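Local coordinates for protein putative Acetyltransferase (Pyrococcus horikoshii, PDB 3DDD) that binds coenzyme A and is probably an acyltransferase of the GNAT family, at residues 84-89 with 121-126; 226-231 with 250-255; 168-173 with 197-202. All coordinates share one frame; numbering follows the deposited sequence.

Contact 1 (84-89 with 121-126); sequences NKQAWI and TIRLDA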
ATOM      1  N   ASN A  84       6.472  -5.887 -12.350  1.00 36.31           N
ATOM      2  CA  ASN A  84       6.876  -6.694 -13.514  1.00 36.33           C
ATOM      3  C   ASN A  84       6.123  -8.001 -13.583  1.00 37.76           C
ATOM      4  O   ASN A  84       5.775  -8.458 -14.657  1.00 39.22           O
ATOM      5  CB  ASN A  84       8.387  -6.976 -13.504  1.00 36.15           C
ATOM      6  CG  ASN A  84       9.234  -5.706 -13.534  1.00 33.23           C
ATOM      7  OD1 ASN A  84       8.741  -4.632 -13.843  1.00 39.48           O
ATOM      8  ND2 ASN A  84      10.515  -5.834 -13.215  1.00 37.50           N
ATOM      9  N   LYS A  85       5.868  -8.588 -12.425  1.00 38.25           N
ATOM     10  CA  LYS A  85       5.335  -9.940 -12.332  1.00 39.59           C
ATOM     11  C   LYS A  85       3.984  -9.976 -11.660  1.00 36.17           C
ATOM     12  O   LYS A  85       3.277 -10.972 -11.735  1.00 33.08           O
ATOM     13  CB  LYS A  85       6.273 -10.777 -11.483  1.00 43.79           C
ATOM     14  CG  LYS A  85       7.694 -10.968 -12.057  1.00 51.85           C
ATOM     15  CD  LYS A  85       8.472 -12.006 -11.227  1.00 48.94           C
ATOM     16  CE  LYS A  85       9.984 -11.893 -11.457  1.00 63.14           C
ATOM     17  NZ  LYS A  85      10.505 -10.643 -10.810  1.00 66.86           N
ATOM     18  N   GLN A  86       3.665  -8.907 -10.934  1.00 35.60           N
ATOM     19  CA  GLN A  86       2.447  -8.838 -10.140  1.00 35.00           C
ATOM     20  C   GLN A  86       1.860  -7.430 -10.187  1.00 32.60           C
ATOM     21  O   GLN A  86       2.535  -6.456 -10.573  1.00 32.10           O
ATOM     22  CB  GLN A  86       2.755  -9.239  -8.693  1.00 33.27           C
ATOM     23  CG  GLN A  86       3.726  -8.282  -7.978  1.00 35.41           C
ATOM     24  CD  GLN A  86       4.116  -8.739  -6.598  1.00 38.06           C
ATOM     25  OE1 GLN A  86       3.463  -9.590  -6.009  1.00 41.76           O
ATOM     26  NE2 GLN A  86       5.176  -8.150  -6.058  1.00 48.09           N
ATOM     27  N   ALA A  87       0.593  -7.337  -9.817  1.00 35.04           N
ATOM     28  CA  ALA A  87      -0.058  -6.040  -9.545  1.00 33.77           C
ATOM     29  C   ALA A  87      -0.633  -6.105  -8.153  1.00 33.46           C
ATOM     30  O   ALA A  87      -0.969  -7.187  -7.666  1.00 32.18           O
ATOM     31  CB  ALA A  87      -1.152  -5.735 -10.551  1.00 30.69           C
ATOM     32  N   TRP A  88      -0.717  -4.938  -7.517  1.00 34.28           N
ATOM     33  CA  TRP A  88      -1.399  -4.775  -6.234  1.00 34.17           C
ATOM     34  C   TRP A  88      -2.704  -4.029  -6.439  1.00 35.32           C
ATOM     35  O   TRP A  88      -2.749  -3.025  -7.134  1.00 33.67           O
ATOM     36  CB  TRP A  88      -0.525  -3.979  -5.235  1.00 34.53           C
ATOM     37  CG  TRP A  88      -0.531  -4.574  -3.896  1.00 32.65           C
ATOM     38  CD1 TRP A  88      -1.342  -4.239  -2.842  1.00 33.24           C
ATOM     39  CD2 TRP A  88       0.246  -5.678  -3.463  1.00 30.26           C
ATOM     40  NE1 TRP A  88      -1.080  -5.043  -1.781  1.00 30.13           N
ATOM     41  CE2 TRP A  88      -0.099  -5.928  -2.125  1.00 29.90           C
ATOM     42  CE3 TRP A  88       1.260  -6.434  -4.047  1.00 36.75           C
ATOM     43  CZ2 TRP A  88       0.461  -6.948  -1.403  1.00 32.80           C
ATOM     44  CZ3 TRP A  88       1.842  -7.427  -3.308  1.00 34.30           C
ATOM     45  CH2 TRP A  88       1.459  -7.659  -1.999  1.00 32.87           C
ATOM     46  N   ILE A  89      -3.777  -4.515  -5.837  1.00 34.81           N
ATOM     47  CA  ILE A  89      -4.999  -3.720  -5.791  1.00 32.97           C
ATOM     48  C   ILE A  89      -5.114  -3.096  -4.394  1.00 33.37           C
ATOM     49  O   ILE A  89      -4.963  -3.779  -3.345  1.00 32.04           O
ATOM     50  CB  ILE A  89      -6.244  -4.518  -6.217  1.00 32.80           C
ATOM     51  CG1 ILE A  89      -6.211  -4.728  -7.734  1.00 31.82           C
ATOM     52  CG2 ILE A  89      -7.538  -3.778  -5.864  1.00 31.91           C
ATOM     53  CD1 ILE A  89      -7.055  -5.900  -8.234  1.00 34.66           C
ATOM     54  N   THR A 121      -0.201 -12.656 -11.612  1.00 33.68           N
ATOM     55  CA  THR A 121      -0.474 -12.662 -10.187  1.00 34.26           C
ATOM     56  C   THR A 121      -0.983 -11.305  -9.763  1.00 33.89           C
ATOM     57  O   THR A 121      -0.421 -10.289 -10.130  1.00 32.43           O
ATOM     58  CB  THR A 121       0.755 -13.066  -9.405  1.00 34.54           C
ATOM     59  OG1 THR A 121       1.026 -14.426  -9.739  1.00 34.78           O
ATOM     60  CG2 THR A 121       0.518 -12.934  -7.866  1.00 28.02           C
ATOM     61  N   ILE A 122      -2.083 -11.301  -9.016  1.00 34.36           N
ATOM     62  CA  ILE A 122      -2.600 -10.074  -8.423  1.00 33.01           C
ATOM     63  C   ILE A 122      -2.703 -10.304  -6.928  1.00 33.04           C
ATOM     64  O   ILE A 122      -3.196 -11.328  -6.484  1.00 29.44           O
ATOM     65  CB  ILE A 122      -3.959  -9.642  -9.056  1.00 33.48           C
ATOM     66  CG1 ILE A 122      -3.745  -9.200 -10.514  1.00 31.66           C
ATOM     67  CG2 ILE A 122      -4.584  -8.503  -8.281  1.00 25.46           C
ATOM     68  CD1 ILE A 122      -5.009  -9.143 -11.337  1.00 33.57           C
ATOM     69  N   ARG A 123      -2.222  -9.336  -6.159  1.00 34.34           N
ATOM     70  CA  ARG A 123      -2.256  -9.427  -4.714  1.00 33.94           C
ATOM     71  C   ARG A 123      -2.838  -8.164  -4.082  1.00 33.00           C
ATOM     72  O   ARG A 123      -2.984  -7.124  -4.719  1.00 31.24           O
ATOM     73  CB  ARG A 123      -0.853  -9.705  -4.174  1.00 32.05           C
ATOM     74  CG  ARG A 123      -0.305 -11.020  -4.655  1.00 31.32           C
ATOM     75  CD  ARG A 123       1.163 -11.117  -4.494  1.00 39.59           C
ATOM     76  NE  ARG A 123       1.584 -11.503  -3.149  1.00 34.27           N
ATOM     77  CZ  ARG A 123       2.760 -11.183  -2.619  1.00 37.22           C
ATOM     78  NH1 ARG A 123       3.632 -10.409  -3.282  1.00 38.20           N
ATOM     79  NH2 ARG A 123       3.043 -11.589  -1.390  1.00 34.51           N
ATOM     80  N   LEU A 124      -3.168  -8.290  -2.810  1.00 32.21           N
ATOM     81  CA  LEU A 124      -3.772  -7.207  -2.052  1.00 31.87           C
ATOM     82  C   LEU A 124      -3.722  -7.509  -0.563  1.00 30.28           C
ATOM     83  O   LEU A 124      -3.504  -8.642  -0.158  1.00 34.65           O
ATOM     84  CB  LEU A 124      -5.228  -6.990  -2.482  1.00 32.09           C
ATOM     85  CG  LEU A 124      -6.178  -8.191  -2.408  1.00 35.67           C
ATOM     86  CD1 LEU A 124      -6.692  -8.442  -0.970  1.00 25.38           C
ATOM     87  CD2 LEU A 124      -7.314  -7.990  -3.352  1.00 27.60           C
ATOM     88  N   ASP A 125      -3.959  -6.472   0.227  1.00 33.43           N
ATOM     89  CA  ASP A 125      -4.083  -6.553   1.680  1.00 34.00           C
ATOM     90  C   ASP A 125      -5.491  -6.207   2.104  1.00 33.51           C
ATOM     91  O   ASP A 125      -5.900  -5.042   2.053  1.00 33.30           O
ATOM     92  CB  ASP A 125      -3.070  -5.635   2.324  1.00 34.25           C
ATOM     93  CG  ASP A 125      -1.672  -6.157   2.153  1.00 31.91           C
ATOM     94  OD1 ASP A 125      -1.390  -7.209   2.761  1.00 32.49           O
ATOM     95  OD2 ASP A 125      -0.865  -5.533   1.412  1.00 36.78           O
ATOM     96  N   ALA A 126      -6.214  -7.255   2.497  1.00 29.34           N
ATOM     97  CA  ALA A 126      -7.652  -7.231   2.794  1.00 32.45           C
ATOM     98  C   ALA A 126      -8.036  -6.873   4.222  1.00 33.21           C
ATOM     99  O   ALA A 126      -7.662  -7.580   5.162  1.00 35.89           O
ATOM    100  CB  ALA A 126      -8.251  -8.661   2.501  1.00 29.69           C
TER
HETATM  101  O   HOH W   1      -4.335  -3.980  -0.846  1.00 24.25           O
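R123 lies across W88 and binds Q86, its neighbours on the adjacent parallel strand. Its CB sits over the six-membered ring of W88, 3.8 Å from the centroid and 16° off the ring normal, a CH-pi contact. The chain then bends at chi3 (82°), which turns the guanidinium back toward the strand 86-89. CD passes 3.1 Å from Q86 OE1. NE lies near W88 CH2 and is hydrogen-bonded elsewhere, and CZ is 3.8 Å from W88 CH2. NH1 donates to Q86 OE1 at 2.9 Å, on a lone pair in the amide plane. Amide and guanidinium are nearly coplanar, 12° apart, and W88 CZ3 lies over a guanidinium face, 3.5 Å from NH1. The far end, NH2, forms salt bridges with E142 and E274.

The indole is also held from its nitrogen. W88 NE1 donates a weak hydrogen bond to D125 OD2 at 3.2 Å. D125 is further engaged by R265 and T145, and coenzyme A touches D125 and A126. On the sheet face with A87, I89 CD1 packs on I122 CG2. Backbone bonds join the strands: A87 N to T121 O, R123 N to A87 O, and I89 N to R123 O. Beyond them the strands part, and a water bridges I89 O and D125 N.

This is the splayed parallel pair characteristic of the GNAT fold, linked by helix 103-118 in a beta-alpha-beta unit. That helix covers I89, I122 and L124 with F108 and L112. Strands 73-82 and 258-267 flank the pair.

Contact 2 (226-231 with 250-255); sequences KILLKA and ELIKIF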
ATOM      1  N   LYS A 226      18.794  -0.886  14.054  1.00 37.87           N
ATOM      2  CA  LYS A 226      19.524   0.384  13.843  1.00 38.60           C
ATOM      3  C   LYS A 226      18.675   1.327  13.002  1.00 34.71           C
ATOM      4  O   LYS A 226      18.528   2.504  13.323  1.00 34.15           O
ATOM      5  CB  LYS A 226      20.844   0.208  13.061  1.00 37.00           C
ATOM      6  CG  LYS A 226      21.878  -0.686  13.654  1.00 48.11           C
ATOM      7  CD  LYS A 226      23.140  -0.761  12.750  1.00 43.24           C
ATOM      8  CE  LYS A 226      24.266   0.128  13.257  1.00 47.25           C
ATOM      9  NZ  LYS A 226      25.141   0.579  12.145  1.00 52.46           N
ATOM     10  N   ILE A 227      18.151   0.815  11.888  1.00 33.37           N
ATOM     11  CA  ILE A 227      17.348   1.662  10.995  1.00 32.13           C
ATOM     12  C   ILE A 227      16.079   2.122  11.736  1.00 31.68           C
ATOM     13  O   ILE A 227      15.750   3.306  11.741  1.00 30.39           O
ATOM     14  CB  ILE A 227      17.024   0.968   9.670  1.00 34.47           C
ATOM     15  CG1 ILE A 227      18.315   0.681   8.898  1.00 33.90           C
ATOM     16  CG2 ILE A 227      16.040   1.812   8.817  1.00 29.15           C
ATOM     17  CD1 ILE A 227      18.131  -0.385   7.815  1.00 31.14           C
ATOM     18  N   LEU A 228      15.397   1.202  12.416  1.00 31.94           N
ATOM     19  CA  LEU A 228      14.142   1.575  13.037  1.00 34.47           C
ATOM     20  C   LEU A 228      14.337   2.640  14.121  1.00 35.67           C
ATOM     21  O   LEU A 228      13.537   3.566  14.213  1.00 38.59           O
ATOM     22  CB  LEU A 228      13.377   0.357  13.543  1.00 33.88           C
ATOM     23  CG  LEU A 228      11.919   0.606  13.911  1.00 36.54           C
ATOM     24  CD1 LEU A 228      11.184   1.374  12.833  1.00 24.61           C
ATOM     25  CD2 LEU A 228      11.231  -0.714  14.256  1.00 36.54           C
ATOM     26  N   LEU A 229      15.396   2.523  14.917  1.00 34.71           N
ATOM     27  CA  LEU A 229      15.689   3.526  15.951  1.00 32.30           C
ATOM     28  C   LEU A 229      15.906   4.916  15.347  1.00 29.84           C
ATOM     29  O   LEU A 229      15.411   5.895  15.880  1.00 32.15           O
ATOM     30  CB  LEU A 229      16.927   3.142  16.784  1.00 30.42           C
ATOM     31  CG  LEU A 229      16.902   1.936  17.714  1.00 28.16           C
ATOM     32  CD1 LEU A 229      18.347   1.689  18.201  1.00 35.08           C
ATOM     33  CD2 LEU A 229      15.980   2.117  18.895  1.00 29.26           C
ATOM     34  N   LYS A 230      16.679   4.996  14.271  1.00 31.63           N
ATOM     35  CA  LYS A 230      16.929   6.257  13.564  1.00 33.32           C
ATOM     36  C   LYS A 230      15.650   6.817  12.899  1.00 34.31           C
ATOM     37  O   LYS A 230      15.435   8.030  12.851  1.00 34.03           O
ATOM     38  CB  LYS A 230      18.041   6.067  12.523  1.00 33.70           C
ATOM     39  CG  LYS A 230      18.452   7.318  11.720  1.00 32.75           C
ATOM     40  CD  LYS A 230      18.963   8.467  12.590  1.00 34.99           C
ATOM     41  CE  LYS A 230      20.307   8.150  13.219  1.00 43.04           C
ATOM     42  NZ  LYS A 230      20.736   9.077  14.335  1.00 45.29           N
ATOM     43  N   ALA A 231      14.811   5.921  12.407  1.00 33.98           N
ATOM     44  CA  ALA A 231      13.530   6.287  11.805  1.00 32.19           C
ATOM     45  C   ALA A 231      12.641   6.916  12.849  1.00 32.73           C
ATOM     46  O   ALA A 231      11.968   7.905  12.578  1.00 34.74           O
ATOM     47  CB  ALA A 231      12.851   5.055  11.161  1.00 25.93           C
ATOM     48  N   GLU A 250       9.425  -9.280  17.169  1.00 40.89           N
ATOM     49  CA  GLU A 250      10.346  -9.155  18.307  1.00 40.32           C
ATOM     50  C   GLU A 250      11.084  -7.826  18.268  1.00 39.43           C
ATOM     51  O   GLU A 250      11.333  -7.236  19.289  1.00 40.33           O
ATOM     52  CB  GLU A 250      11.365 -10.302  18.302  1.00 40.24           C
ATOM     53  CG  GLU A 250      12.283 -10.357  19.534  1.00 45.87           C
ATOM     54  CD  GLU A 250      11.533 -10.629  20.860  1.00 58.91           C
ATOM     55  OE1 GLU A 250      10.399 -11.190  20.838  1.00 56.86           O
ATOM     56  OE2 GLU A 250      12.100 -10.283  21.924  1.00 61.43           O
ATOM     57  N   LEU A 251      11.438  -7.386  17.065  1.00 40.47           N
ATOM     58  CA  LEU A 251      12.180  -6.150  16.831  1.00 41.12           C
ATOM     59  C   LEU A 251      11.440  -4.953  17.413  1.00 39.22           C
ATOM     60  O   LEU A 251      12.016  -4.108  18.090  1.00 41.86           O
ATOM     61  CB  LEU A 251      12.364  -5.945  15.302  1.00 41.37           C
ATOM     62  CG  LEU A 251      13.089  -4.669  14.819  1.00 45.16           C
ATOM     63  CD1 LEU A 251      14.593  -4.864  14.784  1.00 43.68           C
ATOM     64  CD2 LEU A 251      12.570  -4.218  13.438  1.00 41.13           C
ATOM     65  N   ILE A 252      10.148  -4.858  17.143  0.50 35.74           N
ATOM     66  CA  ILE A 252       9.408  -3.642  17.502  0.50 32.69           C
ATOM     67  C   ILE A 252       9.033  -3.563  18.981  0.50 34.57           C
ATOM     68  O   ILE A 252       8.654  -2.498  19.460  0.50 33.79           O
ATOM     69  CB  ILE A 252       8.180  -3.433  16.598  0.50 31.32           C
ATOM     70  CG1 ILE A 252       7.167  -4.577  16.747  0.50 28.82           C
ATOM     71  CG2 ILE A 252       8.651  -3.299  15.149  0.50 27.52           C
ATOM     72  CD1 ILE A 252       5.754  -4.177  16.365  0.50 24.34           C
ATOM     73  N   LYS A 253       9.188  -4.671  19.707  1.00 37.99           N
ATOM     74  CA  LYS A 253       8.810  -4.723  21.109  1.00 38.97           C
ATOM     75  C   LYS A 253       9.484  -3.673  21.965  1.00 35.50           C
ATOM     76  O   LYS A 253       8.881  -3.199  22.916  1.00 34.57           O
ATOM     77  CB  LYS A 253       9.059  -6.122  21.685  1.00 40.07           C
ATOM     78  CG  LYS A 253       8.023  -7.154  21.208  1.00 48.09           C
ATOM     79  CD  LYS A 253       8.294  -8.604  21.762  1.00 46.33           C
ATOM     80  CE  LYS A 253       7.150  -9.575  21.369  1.00 51.32           C
ATOM     81  NZ  LYS A 253       7.566 -11.001  21.466  1.00 54.80           N
ATOM     82  N   ILE A 254      10.707  -3.281  21.634  1.00 35.24           N
ATOM     83  CA  ILE A 254      11.391  -2.252  22.457  1.00 36.47           C
ATOM     84  C   ILE A 254      10.723  -0.863  22.355  1.00 35.94           C
ATOM     85  O   ILE A 254      11.026   0.041  23.138  1.00 36.56           O
ATOM     86  CB  ILE A 254      12.916  -2.133  22.138  1.00 37.23           C
ATOM     87  CG1 ILE A 254      13.153  -1.889  20.637  1.00 38.49           C
ATOM     88  CG2 ILE A 254      13.631  -3.382  22.605  1.00 37.41           C
ATOM     89  CD1 ILE A 254      14.577  -1.555  20.296  1.00 35.52           C
ATOM     90  N   PHE A 255       9.826  -0.701  21.388  1.00 34.90           N
ATOM     91  CA  PHE A 255       9.073   0.540  21.230  1.00 33.16           C
ATOM     92  C   PHE A 255       7.729   0.468  21.976  1.00 31.89           C
ATOM     93  O   PHE A 255       6.929   1.376  21.900  1.00 30.56           O
ATOM     94  CB  PHE A 255       8.839   0.822  19.740  1.00 31.35           C
ATOM     95  CG  PHE A 255      10.104   1.089  18.957  1.00 28.09           C
ATOM     96  CD1 PHE A 255      10.818   0.059  18.379  1.00 31.33           C
ATOM     97  CD2 PHE A 255      10.543   2.389  18.758  1.00 36.01           C
ATOM     98  CE1 PHE A 255      11.971   0.311  17.642  1.00 32.09           C
ATOM     99  CE2 PHE A 255      11.695   2.666  18.033  1.00 29.99           C
ATOM    100  CZ  PHE A 255      12.417   1.617  17.475  1.00 36.39           C
TER
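L228 has its CG anti to the backbone N (chi1 -166°), which sends CD2 across to the segment 250-255. F255 answers with CG beside its own backbone N (chi1 -65°), and its ring reaches back to L228 and L229. The two meet obliquely. L228 CD2 is 3.6 Å from F255 CE1, and L228 CG is 3.7 Å from F255 CZ. The same CD2 methyl of L228 also touches L251 CD2 at 3.8 Å. One methyl therefore meets both F255 and L251. In the conformer given, I252 CG2 approaches it as well. L229 adds its own CD2, 3.9 Å from F255 CZ. More loosely, that methyl faces I254 CD1.

An alanine here removes CG and both methyls, and would probably leave the F255 ring and the L251 methyl without their shared partner. The contact is apolar throughout. The K253–E250 salt bridge stays within its own segment, on the side away from L228.

The contact joins helix 221-233 to the segment 250-255, which continues from helix 246-252, in the GNAT domain of the second half of the chain. F232 meets the F255 ring, and P154 packs on both F255 and L229. I213 of strand 212-218 packs against L228.

Contact 3 (168-173 with 197-202); sequences PNWVKE and LLCAEN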
ATOM      1  N   PRO A 168      20.733   3.855  -4.092  1.00 33.87           N
ATOM      2  CA  PRO A 168      21.837   3.050  -4.643  1.00 33.86           C
ATOM      3  C   PRO A 168      21.414   1.693  -5.175  1.00 34.36           C
ATOM      4  O   PRO A 168      20.368   1.159  -4.788  1.00 33.41           O
ATOM      5  CB  PRO A 168      22.782   2.846  -3.452  1.00 34.10           C
ATOM      6  CG  PRO A 168      21.971   3.080  -2.231  1.00 32.44           C
ATOM      7  CD  PRO A 168      20.741   3.883  -2.620  1.00 32.60           C
ATOM      8  N   ASN A 169      22.261   1.118  -6.017  1.00 34.34           N
ATOM      9  CA  ASN A 169      21.957  -0.152  -6.644  1.00 33.74           C
ATOM     10  C   ASN A 169      21.783  -1.271  -5.634  1.00 34.01           C
ATOM     11  O   ASN A 169      20.969  -2.145  -5.858  1.00 36.64           O
ATOM     12  CB  ASN A 169      23.009  -0.531  -7.702  1.00 32.96           C
ATOM     13  CG  ASN A 169      22.866   0.269  -8.999  1.00 35.47           C
ATOM     14  OD1 ASN A 169      21.760   0.620  -9.424  1.00 40.62           O
ATOM     15  ND2 ASN A 169      23.991   0.540  -9.649  1.00 38.24           N
ATOM     16  N   TRP A 170      22.547  -1.263  -4.541  1.00 34.56           N
ATOM     17  CA  TRP A 170      22.433  -2.335  -3.549  1.00 34.98           C
ATOM     18  C   TRP A 170      21.081  -2.286  -2.840  1.00 36.38           C
ATOM     19  O   TRP A 170      20.619  -3.310  -2.336  1.00 39.98           O
ATOM     20  CB  TRP A 170      23.587  -2.326  -2.518  1.00 32.07           C
ATOM     21  CG  TRP A 170      23.611  -1.145  -1.607  1.00 33.94           C
ATOM     22  CD1 TRP A 170      24.348   0.005  -1.768  1.00 32.51           C
ATOM     23  CD2 TRP A 170      22.884  -0.980  -0.382  1.00 31.27           C
ATOM     24  NE1 TRP A 170      24.116   0.874  -0.734  1.00 30.68           N
ATOM     25  CE2 TRP A 170      23.215   0.305   0.128  1.00 32.76           C
ATOM     26  CE3 TRP A 170      21.970  -1.781   0.331  1.00 30.40           C
ATOM     27  CZ2 TRP A 170      22.687   0.790   1.327  1.00 31.92           C
ATOM     28  CZ3 TRP A 170      21.429  -1.292   1.513  1.00 29.52           C
ATOM     29  CH2 TRP A 170      21.791  -0.015   2.003  1.00 31.47           C
ATOM     30  N   VAL A 171      20.463  -1.104  -2.768  1.00 35.32           N
ATOM     31  CA  VAL A 171      19.120  -0.971  -2.197  1.00 33.02           C
ATOM     32  C   VAL A 171      18.112  -1.553  -3.167  1.00 33.17           C
ATOM     33  O   VAL A 171      17.215  -2.293  -2.774  1.00 33.28           O
ATOM     34  CB  VAL A 171      18.759   0.523  -1.829  1.00 35.08           C
ATOM     35  CG1 VAL A 171      17.239   0.723  -1.671  1.00 23.63           C
ATOM     36  CG2 VAL A 171      19.526   0.983  -0.565  1.00 29.76           C
ATOM     37  N   LYS A 172      18.275  -1.240  -4.446  1.00 34.11           N
ATOM     38  CA  LYS A 172      17.435  -1.811  -5.483  1.00 35.25           C
ATOM     39  C   LYS A 172      17.498  -3.333  -5.453  1.00 35.73           C
ATOM     40  O   LYS A 172      16.479  -3.993  -5.578  1.00 36.85           O
ATOM     41  CB  LYS A 172      17.833  -1.291  -6.869  1.00 36.16           C
ATOM     42  CG  LYS A 172      17.737   0.227  -7.018  1.00 39.87           C
ATOM     43  CD  LYS A 172      18.169   0.750  -8.402  1.00 36.46           C
ATOM     44  CE  LYS A 172      17.819   2.231  -8.500  1.00 43.59           C
ATOM     45  NZ  LYS A 172      18.611   2.948  -9.520  1.00 54.70           N
ATOM     46  N   GLU A 173      18.691  -3.884  -5.266  1.00 36.71           N
ATOM     47  CA  GLU A 173      18.892  -5.339  -5.217  1.00 37.99           C
ATOM     48  C   GLU A 173      18.287  -6.003  -3.982  1.00 36.48           C
ATOM     49  O   GLU A 173      17.619  -7.014  -4.090  1.00 35.69           O
ATOM     50  CB  GLU A 173      20.383  -5.672  -5.322  1.00 37.35           C
ATOM     51  CG  GLU A 173      20.896  -5.647  -6.772  1.00 43.65           C
ATOM     52  CD  GLU A 173      22.371  -5.283  -6.895  1.00 47.82           C
ATOM     53  OE1 GLU A 173      23.176  -5.692  -6.015  1.00 63.36           O
ATOM     54  OE2 GLU A 173      22.732  -4.597  -7.899  1.00 67.10           O
ATOM     55  N   LEU A 197      15.357   8.224   2.738  1.00 32.87           N
ATOM     56  CA  LEU A 197      15.873   6.873   2.604  1.00 32.35           C
ATOM     57  C   LEU A 197      17.049   6.675   3.585  1.00 32.77           C
ATOM     58  O   LEU A 197      18.117   7.293   3.465  1.00 30.82           O
ATOM     59  CB  LEU A 197      16.249   6.591   1.149  1.00 31.09           C
ATOM     60  CG  LEU A 197      16.861   5.228   0.818  1.00 35.73           C
ATOM     61  CD1 LEU A 197      15.859   4.089   0.991  1.00 31.73           C
ATOM     62  CD2 LEU A 197      17.438   5.266  -0.576  1.00 29.74           C
ATOM     63  N   LEU A 198      16.837   5.812   4.570  1.00 33.84           N
ATOM     64  CA  LEU A 198      17.842   5.558   5.591  1.00 33.60           C
ATOM     65  C   LEU A 198      18.497   4.234   5.270  1.00 33.50           C
ATOM     66  O   LEU A 198      17.810   3.289   4.951  1.00 35.50           O
ATOM     67  CB  LEU A 198      17.206   5.523   6.975  1.00 32.77           C
ATOM     68  CG  LEU A 198      16.407   6.757   7.407  1.00 34.67           C
ATOM     69  CD1 LEU A 198      15.839   6.529   8.815  1.00 32.00           C
ATOM     70  CD2 LEU A 198      17.257   8.037   7.365  1.00 37.37           C
ATOM     71  N   CYS A 199      19.824   4.186   5.351  1.00 32.46           N
ATOM     72  CA  CYS A 199      20.600   3.041   4.956  1.00 34.11           C
ATOM     73  C   CYS A 199      21.604   2.710   6.049  1.00 35.27           C
ATOM     74  O   CYS A 199      22.215   3.609   6.625  1.00 34.48           O
ATOM     75  CB  CYS A 199      21.359   3.361   3.659  1.00 37.84           C
ATOM     76  SG  CYS A 199      20.306   3.690   2.167  1.00 37.21           S
ATOM     77  N   ALA A 200      21.775   1.418   6.323  1.00 34.67           N
ATOM     78  CA  ALA A 200      22.732   0.945   7.318  1.00 35.59           C
ATOM     79  C   ALA A 200      23.688   0.055   6.590  1.00 40.05           C
ATOM     80  O   ALA A 200      23.255  -0.871   5.916  1.00 40.72           O
ATOM     81  CB  ALA A 200      22.052   0.155   8.388  1.00 32.95           C
ATOM     82  N   GLU A 201      24.987   0.334   6.722  1.00 46.14           N
ATOM     83  CA  GLU A 201      26.012  -0.533   6.159  1.00 50.00           C
ATOM     84  C   GLU A 201      25.613  -0.645   4.674  1.00 48.97           C
ATOM     85  O   GLU A 201      25.146   0.377   4.083  1.00 51.09           O
ATOM     86  CB  GLU A 201      26.050  -1.841   6.996  1.00 48.82           C
ATOM     87  CG  GLU A 201      26.581  -1.526   8.438  1.00 56.34           C
ATOM     88  CD  GLU A 201      26.048  -2.402   9.601  1.00 56.49           C
ATOM     89  OE1 GLU A 201      25.998  -3.647   9.458  1.00 64.32           O
ATOM     90  OE2 GLU A 201      25.713  -1.823  10.681  1.00 56.73           O
ATOM     91  N   ASN A 202      25.755  -1.821   4.069  1.00 45.59           N
ATOM     92  CA  ASN A 202      25.029  -2.082   2.818  1.00 43.79           C
ATOM     93  C   ASN A 202      24.096  -3.271   2.990  1.00 40.90           C
ATOM     94  O   ASN A 202      23.950  -4.097   2.092  1.00 40.82           O
ATOM     95  CB  ASN A 202      25.993  -2.322   1.656  1.00 46.00           C
ATOM     96  CG  ASN A 202      26.673  -1.042   1.173  1.00 55.33           C
ATOM     97  OD1 ASN A 202      26.700  -0.025   1.883  1.00 57.59           O
ATOM     98  ND2 ASN A 202      27.233  -1.093  -0.047  1.00 61.11           N
TER
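W170 projects its indole from helix 169-173 between V171 of its own helix and N202. One face takes V171 CG2. The opposite face takes N202 CA, 3.7 Å from the centroid of the six-membered ring and almost on its normal, a CH-pi contact. The N202 side chain continues over the same face, with its amide plane 10° from the indole plane, so the two flat groups are stacked. W170 CG stands between the backbone N and the carbonyl carbon (chi1 67°), a setting that swings the ring to the strand.

At the ring edge, near its plane, C199 CB meets W170 CZ2 at 3.7 Å. C199 SG lies obliquely to the ring, 4.8 Å from the same centroid, a sulfur-aromatic contact. C199 SG also packs on V171 CG2, 3.9 Å away. Toward the start of the strand, P168 CD and L197 CD2 reach toward each other tip to tip, 4.1 Å apart.

The axis of helix 169-173 runs at 91° to that of strand 197-200. F205 of the next strand backs both V171 and L197, while the E201 carboxylate forms salt bridges with K226 and R222. Dispersion and CH-pi forces therefore carry the contact, from the buried L197 and C199 to the exposed N202, whose stacked amide probably covers part of the indole face.

Overall arrangement
The three contacts follow one another along the chain, first contact 1, then 3, then 2. Contact 1 belongs to the first GNAT region and reaches the coenzyme A pocket: D125 is part of that pocket, and the side chain of L124 is about 6 Å from the cofactor. Contacts 2 and 3 lie in the second GNAT region, away from the known coenzyme A site. They touch each other, with centres 18 Å apart. K226 NZ forms a salt bridge with E201 OE2 at 2.9 Å, and I227 and A231 pack on A200 and L198. Contact 1 touches neither. Its nearest atoms are about 10 Å from those of contact 3 and about 16 Å from those of contact 2.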